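Local coordinates for protein TlmII (PDB 4HVM) that takes part in tallysomycin biosynthesis as a condensation-type protein related to nonribosomal peptide synthetases, and may bind phosphopantetheine, at residues 298-303 with 323-328. Numbering follows the deposited sequence.
Sequences DRVVFG and AGFLDA
At the edge of the six-stranded mixed sheet of this condensation-domain protein, the outermost strand 297-305 packs against helix 314-330, where F302 and F325 meet. The two segments run in broadly opposed directions, at 140° to each other, and the axes of the two short segments approach to 6.5 Å. F325 turns its edge to one face of F302 in a T-shaped pair, ring planes at 86° and centroids 5.4 Å apart. The approach is off-centre: CD1 of F325 lies over the rim of the F302 ring, 3.9 Å from F302 CD1, while F325 CB adds a CH-pi contact over the same ring. The F325 ring reaches V300 because its chi1 of 178° places CG opposite the backbone N; CE1 there meets V300 CG2 at 3.6 Å. T279 and V281 of the neighbouring strand 274-282 also touch F325, and the backbone of F302 is hydrogen-bonded to that of L277 on the same strand.

One helical turn after G324, A328 points its methyl at the strand; its CB sits 3.4 Å from V301 O and also touches F302 CB. At G324 backbone meets backbone: with no side chain, this glycine brings its CA to 3.4 Å from G303 O in a CA-H...O contact. No hydrogen bond joins the two segments, so the helix is held to the sheet edge by aromatic and aliphatic packing; G324 and A328, both small, lie where helix and strand come close, consistent with the short axis spacing.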
ATOM      1  N   ASP A 298      -1.262  -6.301  -5.458  1.00  9.28           N
ATOM      2  CA  ASP A 298      -0.305  -6.123  -6.539  1.00  9.27           C
ATOM      3  C   ASP A 298      -0.557  -4.812  -7.275  1.00 24.56           C
ATOM      4  O   ASP A 298      -1.639  -4.235  -7.179  1.00 27.58           O
ATOM      5  CB  ASP A 298      -0.388  -7.296  -7.512  1.00 15.52           C
ATOM      6  CG  ASP A 298       0.807  -7.373  -8.439  1.00 26.59           C
ATOM      7  OD1 ASP A 298       1.898  -6.882  -8.070  1.00 30.36           O
ATOM      8  OD2 ASP A 298       0.653  -7.939  -9.539  1.00 30.93           O
ATOM      9  N   ARG A 299       0.450  -4.346  -8.007  1.00 20.29           N
ATOM     10  CA  ARG A 299       0.344  -3.102  -8.760  1.00 18.81           C
ATOM     11  C   ARG A 299       0.029  -3.353 -10.235  1.00 22.80           C
ATOM     12  O   ARG A 299       0.588  -4.259 -10.853  1.00 27.20           O
ATOM     13  CB  ARG A 299       1.637  -2.296  -8.631  1.00 17.99           C
ATOM     14  CG  ARG A 299       1.840  -1.669  -7.263  1.00 25.76           C
ATOM     15  CD  ARG A 299       3.217  -1.029  -7.154  1.00 25.00           C
ATOM     16  NE  ARG A 299       4.278  -2.026  -7.053  1.00 25.86           N
ATOM     17  CZ  ARG A 299       5.574  -1.738  -6.987  1.00 31.92           C
ATOM     18  NH1 ARG A 299       5.980  -0.475  -7.018  1.00 32.89           N
ATOM     19  NH2 ARG A 299       6.467  -2.715  -6.893  1.00 38.24           N
ATOM     20  N   VAL A 300      -0.876  -2.552 -10.788  1.00 14.67           N
ATOM     21  CA  VAL A 300      -1.176  -2.615 -12.215  1.00 16.17           C
ATOM     22  C   VAL A 300      -0.798  -1.306 -12.910  1.00 19.78           C
ATOM     23  O   VAL A 300      -0.933  -0.227 -12.335  1.00 28.65           O
ATOM     24  CB  VAL A 300      -2.657  -2.959 -12.483  1.00 15.42           C
ATOM     25  CG1 VAL A 300      -2.997  -4.311 -11.882  1.00 21.29           C
ATOM     26  CG2 VAL A 300      -3.569  -1.887 -11.922  1.00 19.44           C
ATOM     27  N   VAL A 301      -0.307  -1.411 -14.140  1.00 19.90           N
ATOM     28  CA  VAL A 301       0.057  -0.237 -14.924  1.00  9.12           C
ATOM     29  C   VAL A 301      -0.978  -0.010 -16.020  1.00 16.00           C
ATOM     30  O   VAL A 301      -1.238  -0.901 -16.828  1.00 26.71           O
ATOM     31  CB  VAL A 301       1.446  -0.404 -15.560  1.00 17.41           C
ATOM     32  CG1 VAL A 301       1.789   0.804 -16.416  1.00 18.34           C
ATOM     33  CG2 VAL A 301       2.495  -0.621 -14.480  1.00 21.53           C
ATOM     34  N   PHE A 302      -1.580   1.175 -16.034  1.00 13.00           N
ATOM     35  CA  PHE A 302      -2.612   1.500 -17.017  1.00 17.93           C
ATOM     36  C   PHE A 302      -2.412   2.896 -17.588  1.00 17.71           C
ATOM     37  O   PHE A 302      -1.779   3.744 -16.961  1.00 21.36           O
ATOM     38  CB  PHE A 302      -4.012   1.374 -16.406  1.00 16.34           C
ATOM     39  CG  PHE A 302      -4.293   2.366 -15.313  1.00 10.93           C
ATOM     40  CD1 PHE A 302      -3.812   2.160 -14.032  1.00 10.89           C
ATOM     41  CD2 PHE A 302      -5.054   3.495 -15.564  1.00 12.01           C
ATOM     42  CE1 PHE A 302      -4.072   3.070 -13.029  1.00 14.59           C
ATOM     43  CE2 PHE A 302      -5.320   4.403 -14.565  1.00 12.18           C
ATOM     44  CZ  PHE A 302      -4.829   4.191 -13.297  1.00 16.63           C
ATOM     45  N   GLY A 303      -2.960   3.129 -18.776  1.00 12.88           N
ATOM     46  CA  GLY A 303      -2.812   4.409 -19.439  1.00 14.15           C
ATOM     47  C   GLY A 303      -4.121   5.151 -19.640  1.00 19.60           C
ATOM     48  O   GLY A 303      -5.125   4.567 -20.043  1.00 20.38           O
ATOM     49  N   ALA A 323     -11.445   3.141 -18.599  1.00 14.08           N
ATOM     50  CA  ALA A 323     -11.217   2.328 -19.789  1.00  9.77           C
ATOM     51  C   ALA A 323      -9.794   1.783 -19.823  1.00 13.79           C
ATOM     52  O   ALA A 323      -9.559   0.657 -20.260  1.00 22.22           O
ATOM     53  CB  ALA A 323     -11.507   3.129 -21.043  1.00 10.54           C
ATOM     54  N   GLY A 324      -8.844   2.591 -19.366  1.00 12.56           N
ATOM     55  CA  GLY A 324      -7.457   2.175 -19.327  1.00  9.32           C
ATOM     56  C   GLY A 324      -7.197   1.193 -18.204  1.00 21.81           C
ATOM     57  O   GLY A 324      -6.452   0.227 -18.373  1.00 20.37           O
ATOM     58  N   PHE A 325      -7.816   1.442 -17.055  1.00 15.34           N
ATOM     59  CA  PHE A 325      -7.621   0.605 -15.877  1.00 17.27           C
ATOM     60  C   PHE A 325      -8.193  -0.793 -16.070  1.00 17.00           C
ATOM     61  O   PHE A 325      -7.505  -1.787 -15.844  1.00 18.45           O
ATOM     62  CB  PHE A 325      -8.248   1.264 -14.649  1.00  7.77           C
ATOM     63  CG  PHE A 325      -8.144   0.441 -13.395  1.00  8.49           C
ATOM     64  CD1 PHE A 325      -6.946   0.352 -12.701  1.00  7.70           C
ATOM     65  CD2 PHE A 325      -9.249  -0.232 -12.901  1.00  7.55           C
ATOM     66  CE1 PHE A 325      -6.855  -0.400 -11.541  1.00 10.46           C
ATOM     67  CE2 PHE A 325      -9.163  -0.983 -11.744  1.00  7.49           C
ATOM     68  CZ  PHE A 325      -7.966  -1.068 -11.063  1.00 11.34           C
ATOM     69  N   LEU A 326      -9.453  -0.866 -16.484  1.00 13.18           N
ATOM     70  CA  LEU A 326     -10.111  -2.151 -16.699  1.00  8.28           C
ATOM     71  C   LEU A 326      -9.432  -2.954 -17.804  1.00 13.56           C
ATOM     72  O   LEU A 326      -9.401  -4.182 -17.760  1.00 26.42           O
ATOM     73  CB  LEU A 326     -11.591  -1.947 -17.021  1.00 13.01           C
ATOM     74  CG  LEU A 326     -12.447  -1.405 -15.880  1.00  8.57           C
ATOM     75  CD1 LEU A 326     -13.861  -1.150 -16.350  1.00 11.25           C
ATOM     76  CD2 LEU A 326     -12.441  -2.382 -14.724  1.00  8.46           C
ATOM     77  N   ASP A 327      -8.890  -2.255 -18.793  1.00 12.26           N
ATOM     78  CA  ASP A 327      -8.161  -2.905 -19.874  1.00 13.81           C
ATOM     79  C   ASP A 327      -6.918  -3.608 -19.330  1.00 15.66           C
ATOM     80  O   ASP A 327      -6.589  -4.723 -19.740  1.00 18.38           O
ATOM     81  CB  ASP A 327      -7.774  -1.879 -20.941  1.00 19.11           C
ATOM     82  CG  ASP A 327      -7.400  -2.520 -22.266  1.00 31.19           C
ATOM     83  OD1 ASP A 327      -7.834  -3.662 -22.534  1.00 31.56           O
ATOM     84  OD2 ASP A 327      -6.676  -1.871 -23.047  1.00 39.63           O
ATOM     85  N   ALA A 328      -6.239  -2.949 -18.395  1.00  8.87           N
ATOM     86  CA  ALA A 328      -5.052  -3.506 -17.760  1.00  8.89           C
ATOM     87  C   ALA A 328      -5.422  -4.638 -16.810  1.00 14.88           C
ATOM     88  O   ALA A 328      -4.690  -5.618 -16.687  1.00 18.73           O
ATOM     89  CB  ALA A 328      -4.291  -2.420 -17.016  1.00  8.62           C
TER